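Local coordinates for putative immunoglobulin A1 protease (Bacteroides ovatus, PDB 3N6Z), which is probably related to immunoglobulin A1 proteases and folds as a long parallel beta-solenoid, although its own activity is not established, at residues 56-59 with 60-63; 191-195 with 196-200; 338-341 with 342-346. All blocks are in the same frame, centred on the assembly; numbering follows the deposited sequence.

Contact 1 of 3, residues 56-59 with 60-63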
ATOM      1  N   THR A  56       7.345  -2.569  21.929  1.00 10.86           N
ATOM      2  CA  THR A  56       6.946  -1.595  22.938  1.00 11.64           C
ATOM      3  C   THR A  56       7.357  -0.198  22.448  1.00  9.88           C
ATOM      4  O   THR A  56       6.587   0.772  22.536  1.00 11.41           O
ATOM      5  CB  THR A  56       7.596  -1.883  24.265  1.00 11.12           C
ATOM      6  OG1 THR A  56       7.257  -3.204  24.684  1.00 15.39           O
ATOM      7  CG2 THR A  56       7.140  -0.881  25.336  1.00 16.75           C
ATOM      8  N   GLN A  57       8.556  -0.110  21.884  1.00  9.79           N
ATOM      9  CA  GLN A  57       9.012   1.140  21.282  1.00  9.50           C
ATOM     10  C   GLN A  57       8.151   1.555  20.074  1.00  7.90           C
ATOM     11  O   GLN A  57       7.873   2.745  19.883  1.00  8.79           O
ATOM     12  CB  GLN A  57      10.505   1.075  20.960  1.00  8.83           C
ATOM     13  CG  GLN A  57      11.391   0.979  22.207  1.00  9.95           C
ATOM     14  CD  GLN A  57      12.868   0.876  21.913  1.00 10.57           C
ATOM     15  OE1 GLN A  57      13.276   0.867  20.788  1.00 12.23           O
ATOM     16  NE2 GLN A  57      13.672   0.738  22.953  1.00 15.35           N
ATOM     17  N   ILE A  58       7.759   0.616  19.229  1.00  8.72           N
ATOM     18  CA  ILE A  58       6.921   0.981  18.112  1.00  8.44           C
ATOM     19  C   ILE A  58       5.575   1.552  18.586  1.00  8.93           C
ATOM     20  O   ILE A  58       5.012   2.461  17.945  1.00  9.30           O
ATOM     21  CB  ILE A  58       6.760  -0.171  17.060  1.00  9.37           C
ATOM     22  CG1 ILE A  58       6.725   0.396  15.637  1.00  9.40           C
ATOM     23  CG2 ILE A  58       5.566  -1.034  17.332  1.00  9.54           C
ATOM     24  CD1 ILE A  58       6.887  -0.672  14.556  1.00 11.23           C
ATOM     25  N   ARG A  59       5.096   1.085  19.730  1.00  9.52           N
ATOM     26  CA  ARG A  59       3.878   1.618  20.339  1.00 10.00           C
ATOM     27  C   ARG A  59       4.071   3.003  20.964  1.00  9.39           C
ATOM     28  O   ARG A  59       3.095   3.653  21.277  1.00 13.70           O
ATOM     29  CB  ARG A  59       3.306   0.618  21.339  1.00 11.53           C
ATOM     30  CG  ARG A  59       2.771  -0.628  20.629  1.00 11.74           C
ATOM     31  CD  ARG A  59       2.595  -1.818  21.545  1.00 13.19           C
ATOM     32  NE  ARG A  59       1.625  -1.500  22.577  1.00 12.22           N
ATOM     33  CZ  ARG A  59       1.892  -1.502  23.890  1.00 14.73           C
ATOM     34  NH1 ARG A  59       3.071  -1.926  24.370  1.00 17.25           N
ATOM     35  NH2 ARG A  59       0.953  -1.122  24.734  1.00 16.05           N
ATOM     36  N   ASN A  60       5.297   3.473  21.090  1.00  8.79           N
ATOM     37  CA  ASN A  60       5.577   4.832  21.567  1.00  9.68           C
ATOM     38  C   ASN A  60       5.576   5.880  20.456  1.00  7.75           C
ATOM     39  O   ASN A  60       5.629   7.075  20.743  1.00  8.97           O
ATOM     40  CB  ASN A  60       6.895   4.918  22.370  1.00  9.61           C
ATOM     41  CG  ASN A  60       6.829   4.146  23.685  1.00 10.16           C
ATOM     42  OD1 ASN A  60       5.747   4.030  24.295  1.00 10.85           O
ATOM     43  ND2 ASN A  60       7.983   3.618  24.131  1.00  9.70           N
HETATM   44  N   MSE A  61       5.495   5.452  19.182  1.00  8.69           N
HETATM   45  CA  MSE A  61       5.516   6.415  18.073  1.00  7.93           C
HETATM   46  C   MSE A  61       4.421   7.474  18.267  1.00  7.40           C
HETATM   47  O   MSE A  61       4.655   8.655  18.034  1.00  8.55           O
HETATM   48  CB  MSE A  61       5.329   5.736  16.725  1.00  7.87           C
HETATM   49  CG  MSE A  61       6.468   4.815  16.334  1.00  9.08           C
HETATM   50 SE   MSE A  61       6.133   3.904  14.668  0.75  6.41          SE
HETATM   51  CE  MSE A  61       6.189   5.480  13.503  1.00  8.67           C
ATOM     52  N   ARG A  62       3.217   7.034  18.609  1.00  8.32           N
ATOM     53  CA  ARG A  62       2.093   7.973  18.703  1.00  9.84           C
ATOM     54  C   ARG A  62       2.333   9.081  19.719  1.00  9.36           C
ATOM     55  O   ARG A  62       1.833  10.209  19.569  1.00 12.36           O
ATOM     56  CB  ARG A  62       0.822   7.224  19.040  1.00 10.91           C
ATOM     57  CG  ARG A  62       0.844   6.489  20.349  1.00 15.55           C
ATOM     58  CD  ARG A  62      -0.612   6.048  20.542  1.00 25.04           C
ATOM     59  NE  ARG A  62      -0.802   4.670  20.881  1.00 35.83           N
ATOM     60  CZ  ARG A  62      -1.866   3.915  20.534  1.00 38.14           C
ATOM     61  NH1 ARG A  62      -2.871   4.330  19.703  1.00 29.82           N
ATOM     62  NH2 ARG A  62      -1.879   2.677  20.998  1.00 34.74           N
ATOM     63  N   SER A  63       3.142   8.797  20.738  1.00  8.80           N
ATOM     64  CA  SER A  63       3.384   9.729  21.849  0.70  7.82           C
ATOM     65  C   SER A  63       4.331  10.866  21.465  1.00  9.53           C
ATOM     66  O   SER A  63       4.415  11.838  22.177  1.00 11.39           O
ATOM     67  CB  SER A  63       3.951   8.953  23.040  0.70  8.64           C
ATOM     68  OG  SER A  63       3.147   7.791  23.334  0.70  7.62           O
TER
HETATM   69  O   HOH W   1       2.438   4.227  18.319  1.00 14.59           O
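Ile58 and selenomethionine Met61 run alongside each other from the same face of the turn and make its hydrophobic half. The SE atom of Met61 sits 3.7 Å from CG1 of Ile58, and both side chains rest on Ile52 of strand 50-52. In Met61 the chain is extended through SE and then bends at the last torsion (chi3 67°). Its CG also comes close to the Ile58 carbonyl, 3.2 Å from Ile58 O, so backbone and side chain are packed together on this face.

The backbone makes a type I beta turn from Ile58 to Met61, continuing from the last residues of the short helix. Met61 N donates to Ile58 O over 3.3 Å, and one step earlier Asn60 N donates to Gln57 O at 2.9 Å. In both cases the donor stands well above the carbonyl plane, as befits so tight a turn. Asn60 CB touches Gln57 O at 3.4 Å; CG sits beside the backbone N (chi1 -66°). From there the buried amide reaches the N-terminal segment: ND2 donates to Leu38 O and Val16 O, while OD1 pairs with Thr14 OG1.

The looser side belongs to the two arginines, both partly exposed. A water bridges the backbone of the two segments, donating to Ile58 O, more weakly to Arg59 O, and accepting from Arg62 N at 2.9 Å. The Arg59 and Arg62 guanidinium groups do not touch; Asp86 takes a salt bridge from Arg59 NH2, and its carbonyl accepts from Arg62 NH2, while Tyr13 OH meets both Arg59 O and Arg62 NE.

The chemistry is thus divided: an apolar pair packs on Ile52, a buried amide bonded at both its ends ties in the N-terminal segment, and the Asp86 carboxylate probably offsets the charge of Arg59, while Arg62 is held by neutral oxygens.

Contact 2 of 3, residues 191-195 with 196-200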
ATOM      1  N   ALA A 191      -3.382   9.486  -3.160  1.00  7.85           N
ATOM      2  CA  ALA A 191      -3.702  10.862  -3.516  1.00  8.40           C
ATOM      3  C   ALA A 191      -2.764  11.362  -4.619  1.00  8.30           C
ATOM      4  O   ALA A 191      -2.351  10.572  -5.490  1.00  9.85           O
ATOM      5  CB  ALA A 191      -3.731  11.766  -2.254  1.00  9.42           C
ATOM      6  N   ASN A 192      -2.468  12.664  -4.662  1.00  8.40           N
ATOM      7  CA  ASN A 192      -1.934  13.278  -5.867  1.00  9.37           C
ATOM      8  C   ASN A 192      -0.698  14.124  -5.628  1.00  9.08           C
ATOM      9  O   ASN A 192      -0.017  14.003  -4.579  1.00 10.35           O
ATOM     10  CB  ASN A 192      -3.063  13.971  -6.655  1.00  9.31           C
ATOM     11  CG  ASN A 192      -3.553  15.260  -6.013  1.00  9.70           C
ATOM     12  OD1 ASN A 192      -3.725  15.330  -4.769  1.00 11.19           O
ATOM     13  ND2 ASN A 192      -3.783  16.276  -6.839  1.00 11.50           N
ATOM     14  N   SER A 193      -0.379  14.981  -6.589  1.00 10.75           N
ATOM     15  CA  SER A 193       0.892  15.691  -6.628  1.00 11.00           C
ATOM     16  C   SER A 193       0.606  17.161  -6.793  1.00 11.61           C
ATOM     17  O   SER A 193      -0.239  17.527  -7.598  1.00 13.63           O
ATOM     18  CB  SER A 193       1.731  15.169  -7.800  1.00 10.65           C
ATOM     19  OG  SER A 193       1.927  13.764  -7.639  1.00 11.54           O
ATOM     20  N   TYR A 194       1.325  17.981  -6.037  1.00 12.20           N
ATOM     21  CA  TYR A 194       1.126  19.435  -6.021  1.00 12.60           C
ATOM     22  C   TYR A 194       2.279  20.069  -5.252  1.00 11.75           C
ATOM     23  O   TYR A 194       3.000  19.406  -4.521  1.00 12.19           O
ATOM     24  CB  TYR A 194      -0.227  19.807  -5.370  1.00 12.58           C
ATOM     25  CG  TYR A 194      -0.517  19.026  -4.106  1.00 12.63           C
ATOM     26  CD1 TYR A 194      -0.018  19.436  -2.896  1.00 12.73           C
ATOM     27  CD2 TYR A 194      -1.284  17.875  -4.138  1.00 11.80           C
ATOM     28  CE1 TYR A 194      -0.249  18.726  -1.738  1.00 12.61           C
ATOM     29  CE2 TYR A 194      -1.516  17.135  -2.982  1.00 10.74           C
ATOM     30  CZ  TYR A 194      -0.998  17.578  -1.766  1.00 11.06           C
ATOM     31  OH  TYR A 194      -1.233  16.845  -0.615  1.00 12.83           O
ATOM     32  N   ASP A 195       2.475  21.371  -5.470  1.00 13.19           N
ATOM     33  CA  ASP A 195       3.446  22.177  -4.742  1.00 13.06           C
ATOM     34  C   ASP A 195       4.846  21.555  -4.728  1.00 13.18           C
ATOM     35  O   ASP A 195       5.522  21.542  -3.701  1.00 15.98           O
ATOM     36  CB  ASP A 195       2.935  22.476  -3.337  1.00 13.81           C
ATOM     37  CG  ASP A 195       3.777  23.483  -2.588  1.00 16.23           C
ATOM     38  OD1 ASP A 195       4.181  24.511  -3.189  1.00 18.05           O
ATOM     39  OD2 ASP A 195       4.050  23.255  -1.389  1.00 15.54           O
ATOM     40  N   GLY A 196       5.286  21.050  -5.889  1.00 13.53           N
ATOM     41  CA  GLY A 196       6.636  20.547  -6.041  1.00 14.70           C
ATOM     42  C   GLY A 196       6.928  19.157  -5.505  1.00 13.76           C
ATOM     43  O   GLY A 196       8.088  18.725  -5.536  1.00 16.42           O
ATOM     44  N   GLN A 197       5.901  18.471  -5.004  1.00 12.00           N
ATOM     45  CA  GLN A 197       6.052  17.113  -4.473  1.00 11.12           C
ATOM     46  C   GLN A 197       5.025  16.191  -5.098  1.00 11.27           C
ATOM     47  O   GLN A 197       4.021  16.631  -5.687  1.00 12.06           O
ATOM     48  CB  GLN A 197       5.936  17.134  -2.948  1.00 12.07           C
ATOM     49  CG  GLN A 197       7.058  17.929  -2.272  1.00 12.16           C
ATOM     50  CD  GLN A 197       7.090  17.739  -0.777  1.00 12.30           C
ATOM     51  OE1 GLN A 197       7.170  16.603  -0.306  1.00 12.99           O
ATOM     52  NE2 GLN A 197       7.049  18.845  -0.018  1.00 13.18           N
ATOM     53  N   GLU A 198       5.289  14.886  -4.995  1.00 10.99           N
ATOM     54  CA  GLU A 198       4.452  13.900  -5.654  1.00 10.29           C
ATOM     55  C   GLU A 198       4.053  12.799  -4.704  1.00  9.67           C
ATOM     56  O   GLU A 198       4.822  12.461  -3.801  1.00 10.63           O
ATOM     57  CB  GLU A 198       5.243  13.250  -6.759  1.00 11.96           C
ATOM     58  CG  GLU A 198       5.781  14.199  -7.814  1.00 13.71           C
ATOM     59  CD  GLU A 198       6.568  13.447  -8.879  1.00 17.01           C
ATOM     60  OE1 GLU A 198       7.791  13.263  -8.694  1.00 24.86           O
ATOM     61  OE2 GLU A 198       5.960  12.973  -9.843  1.00 18.49           O
ATOM     62  N   SER A 199       2.851  12.260  -4.883  1.00  8.25           N
ATOM     63  CA  SER A 199       2.441  11.034  -4.197  1.00  8.62           C
ATOM     64  C   SER A 199       2.616   9.844  -5.130  1.00  8.34           C
ATOM     65  O   SER A 199       2.168   9.881  -6.294  1.00  9.07           O
ATOM     66  CB  SER A 199       1.008  11.092  -3.687  1.00  8.52           C
ATOM     67  OG  SER A 199       0.818  12.117  -2.718  1.00  9.09           O
ATOM     68  N   TYR A 200       3.258   8.785  -4.632  1.00  7.95           N
ATOM     69  CA  TYR A 200       3.511   7.614  -5.438  1.00  7.76           C
ATOM     70  C   TYR A 200       3.863   6.397  -4.605  1.00  8.16           C
ATOM     71  O   TYR A 200       4.247   6.505  -3.422  1.00  7.34           O
ATOM     72  CB  TYR A 200       4.595   7.875  -6.492  1.00  8.75           C
ATOM     73  CG  TYR A 200       5.945   8.326  -6.004  1.00  8.51           C
ATOM     74  CD1 TYR A 200       6.890   7.409  -5.560  1.00  9.23           C
ATOM     75  CD2 TYR A 200       6.326   9.671  -6.103  1.00  9.61           C
ATOM     76  CE1 TYR A 200       8.155   7.812  -5.199  1.00  9.58           C
ATOM     77  CE2 TYR A 200       7.606  10.094  -5.755  1.00 10.08           C
ATOM     78  CZ  TYR A 200       8.515   9.157  -5.302  1.00  9.29           C
ATOM     79  OH  TYR A 200       9.788   9.555  -4.945  1.00 12.35           O
TER
HETATM   80  O   HOH W   2       3.409  12.940  -9.810  1.00 19.36           O
HETATM   81  O   HOH W   3       6.693  21.492  -1.176  1.00 20.70           O
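Ser193 and Ser199 hold the two arms together through their hydroxyls. With Ser193 OG beside its own backbone N (chi1 -58°), the oxygen reaches across to the other arm and accepts from Ser199 N at 3.3 Å, passing 3.2 Å from Glu198 CA on the way. Ser199 takes nearly the same rotamer, and its OG donates back to Asn192 O over 2.8 Å while accepting from Gly166 N in the neighbouring coil. Water 2 continues the chain outward, joining Ser193 OG to OE2 of Glu198, whose extended side chain ends with its carboxylate turned about chi3 (-89°).

Toward the tip, Tyr194 and Gln197 form one antiparallel hydrogen-bonded pair: Tyr194 N donates to Gln197 O at 3.0 Å, and Gln197 N to Tyr194 O at 3.1 Å. The extended Gln197 side chain brings NE2 to a water held by Asp195 O, besides donating to Asn163 OD1. The Tyr194 side chain leaves the backbone pointing away from the other arm, and its OH bonds to Leu156 O.

Asp195 and Gly196 both have positive phi, giving the type I' turn of a two-residue beta hairpin, here a short side loop between solenoid strands 189-190 and 200-202.

Contact 3 of 3, residues 338-341 with 342-346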
ATOM      1  N   GLY A 338       9.255 -13.060 -13.936  1.00 12.95           N
ATOM      2  CA  GLY A 338      10.394 -13.057 -13.014  1.00 15.86           C
ATOM      3  C   GLY A 338      11.542 -12.227 -13.549  1.00 15.54           C
ATOM      4  O   GLY A 338      12.132 -11.455 -12.799  1.00 17.19           O
ATOM      5  N   ASN A 339      11.868 -12.403 -14.835  1.00 14.49           N
ATOM      6  CA  ASN A 339      12.890 -11.590 -15.539  0.60 16.48           C
ATOM      7  C   ASN A 339      12.569 -10.137 -15.502  1.00 13.77           C
ATOM      8  O   ASN A 339      13.409  -9.287 -15.213  1.00 14.57           O
ATOM      9  CB  ASN A 339      12.979 -11.931 -17.058  0.60 18.00           C
ATOM     10  CG  ASN A 339      13.646 -13.263 -17.346  0.60 20.44           C
ATOM     11  OD1 ASN A 339      14.277 -13.880 -16.480  0.60 21.83           O
ATOM     12  ND2 ASN A 339      13.483 -13.728 -18.586  0.60 18.15           N
ATOM     13  N   ILE A 340      11.319  -9.830 -15.854  1.00 12.11           N
ATOM     14  CA  ILE A 340      10.879  -8.451 -15.968  1.00 11.10           C
ATOM     15  C   ILE A 340      10.987  -7.727 -14.619  1.00 10.80           C
ATOM     16  O   ILE A 340      11.523  -6.614 -14.526  1.00 11.29           O
ATOM     17  CB  ILE A 340       9.430  -8.375 -16.543  1.00 10.99           C
ATOM     18  CG1 ILE A 340       9.425  -8.801 -18.038  1.00 11.46           C
ATOM     19  CG2 ILE A 340       8.833  -6.990 -16.367  1.00 12.39           C
ATOM     20  CD1 ILE A 340       8.026  -9.087 -18.559  1.00 12.05           C
ATOM     21  N   ILE A 341      10.439  -8.353 -13.584  1.00 10.11           N
ATOM     22  CA  ILE A 341      10.368  -7.753 -12.245  1.00  9.51           C
ATOM     23  C   ILE A 341      11.769  -7.522 -11.675  1.00 11.99           C
ATOM     24  O   ILE A 341      12.077  -6.429 -11.223  1.00 11.31           O
ATOM     25  CB  ILE A 341       9.506  -8.607 -11.312  1.00  9.05           C
ATOM     26  CG1 ILE A 341       8.022  -8.574 -11.749  1.00  9.08           C
ATOM     27  CG2 ILE A 341       9.650  -8.139  -9.842  1.00  9.97           C
ATOM     28  CD1 ILE A 341       7.122  -9.679 -11.151  1.00 10.93           C
ATOM     29  N   VAL A 342      12.640  -8.526 -11.753  1.00 12.19           N
ATOM     30  CA  VAL A 342      13.987  -8.347 -11.201  1.00 13.19           C
ATOM     31  C   VAL A 342      14.726  -7.213 -11.926  1.00 14.63           C
ATOM     32  O   VAL A 342      15.432  -6.436 -11.308  1.00 15.64           O
ATOM     33  CB  VAL A 342      14.779  -9.660 -11.198  1.00 14.73           C
ATOM     34  CG1 VAL A 342      16.249  -9.439 -10.847  1.00 18.18           C
ATOM     35  CG2 VAL A 342      14.121 -10.653 -10.236  1.00 14.35           C
ATOM     36  N   ALA A 343      14.529  -7.098 -13.242  1.00 13.83           N
ATOM     37  CA  ALA A 343      15.156  -6.021 -14.019  1.00 15.04           C
ATOM     38  C   ALA A 343      14.723  -4.599 -13.637  1.00 14.66           C
ATOM     39  O   ALA A 343      15.417  -3.617 -13.936  1.00 17.58           O
ATOM     40  CB  ALA A 343      14.956  -6.289 -15.549  1.00 16.42           C
ATOM     41  N   TRP A 344      13.595  -4.458 -12.954  1.00 13.46           N
ATOM     42  CA  TRP A 344      13.202  -3.165 -12.405  1.00 14.65           C
ATOM     43  C   TRP A 344      14.265  -2.528 -11.518  1.00 15.74           C
ATOM     44  O   TRP A 344      14.473  -1.304 -11.576  1.00 17.48           O
ATOM     45  CB  TRP A 344      11.878  -3.234 -11.660  1.00 13.99           C
ATOM     46  CG  TRP A 344      10.717  -3.577 -12.470  1.00 12.16           C
ATOM     47  CD1 TRP A 344      10.598  -3.532 -13.849  1.00 14.05           C
ATOM     48  CD2 TRP A 344       9.477  -4.094 -11.988  1.00 11.44           C
ATOM     49  NE1 TRP A 344       9.355  -3.957 -14.236  1.00 12.39           N
ATOM     50  CE2 TRP A 344       8.645  -4.303 -13.115  1.00 10.94           C
ATOM     51  CE3 TRP A 344       8.981  -4.379 -10.709  1.00 10.42           C
ATOM     52  CZ2 TRP A 344       7.358  -4.802 -12.999  1.00 11.18           C
ATOM     53  CZ3 TRP A 344       7.680  -4.858 -10.591  1.00 10.68           C
ATOM     54  CH2 TRP A 344       6.889  -5.064 -11.734  1.00 11.12           C
ATOM     55  N   ASN A 345      14.925  -3.356 -10.711  1.00 15.33           N
ATOM     56  CA  ASN A 345      16.068  -2.919  -9.918  1.00 15.96           C
ATOM     57  C   ASN A 345      16.784  -4.149  -9.377  1.00 16.29           C
ATOM     58  O   ASN A 345      16.420  -4.681  -8.330  1.00 15.14           O
ATOM     59  CB  ASN A 345      15.688  -1.975  -8.768  1.00 17.04           C
ATOM     60  CG  ASN A 345      16.906  -1.517  -7.991  1.00 21.21           C
ATOM     61  OD1 ASN A 345      18.018  -1.929  -8.306  1.00 21.08           O
ATOM     62  ND2 ASN A 345      16.700  -0.699  -6.971  1.00 26.01           N
ATOM     63  N   PRO A 346      17.813  -4.618 -10.089  1.00 18.35           N
ATOM     64  CA  PRO A 346      18.503  -5.837  -9.682  1.00 18.46           C
ATOM     65  C   PRO A 346      19.247  -5.755  -8.336  1.00 18.36           C
ATOM     66  O   PRO A 346      19.591  -6.785  -7.768  1.00 20.49           O
ATOM     67  CB  PRO A 346      19.516  -6.040 -10.807  1.00 22.44           C
ATOM     68  CG  PRO A 346      18.948  -5.373 -11.947  1.00 24.12           C
ATOM     69  CD  PRO A 346      18.187  -4.198 -11.452  1.00 20.63           C
TER
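Trp344 lays one face of its indole against the backbone of Ile340 and Ile341, one helical turn back at the end of helix 334-344.

The aromatic contacts come first. Ile341 CA stands over the six-membered ring of Trp344, 3.9 Å from its centroid and only 15° off the normal, a CH-pi contact made by the backbone carbon itself. Ile340 O occupies the same face, 3.3 Å above the plane of the Trp344 ring but shifted toward the rim. Although Trp344 NE1 is not far from that oxygen, the angle rules out a hydrogen bond. With CG beside the backbone N (chi1 -64°) and the ring little twisted about the next bond (chi2 -17°), the indole is folded back along the helix.

Aliphatic packing extends this patch. Ile341 sends CG1 to within 3.7 Å of Trp344 CH2, and CG2 comes near CZ3 of the same six-membered ring. Ile340 reaches the pyrrole end, its CG2 lying 3.7 Å from Trp344 NE1.

Backbone bonds supply the rest. Val342 N donates to Gly338 O at 3.2 Å and Ala343 N to Asn339 O at 3.2 Å, both regular helical links. Trp344 N then divides itself: its bond to Ile341 O is 3.0 Å, while that to Ile340 O is weak. Asn345 N bonds to Val342 O in a further three-residue step, and the helix gives way to loop before Pro346.

Beyond the helix, Trp344 touches Asn236 and Asn267 of the solenoid loops, Ile341 meets Pro357, and Val342 meets Lys351.

Dispersion and CH-pi contact therefore probably help hold the indole against its own helix, while the change from four-residue to three-residue bonding at Trp344 tightens the helix as it ends.

How the contacts relate
The three contacts are spread over the solenoid and none touches another. Contact 1 sits at the N-terminal end, beside strand 50-52, the first of the long run of parallel strands. Contact 2 projects midway along as a hairpin between two strands, about 28 Å from contact 1 centre to centre. Contact 3 belongs to the helix that follows strand 330-332 and packs against the side of the solenoid; its centre lies about 26 Å from that of contact 2 and about 36 Å from that of contact 1. The closest approach of any two is about 12 Å between nearest atoms, for contacts 2 and 3. No ligand or catalytic site is identified near them.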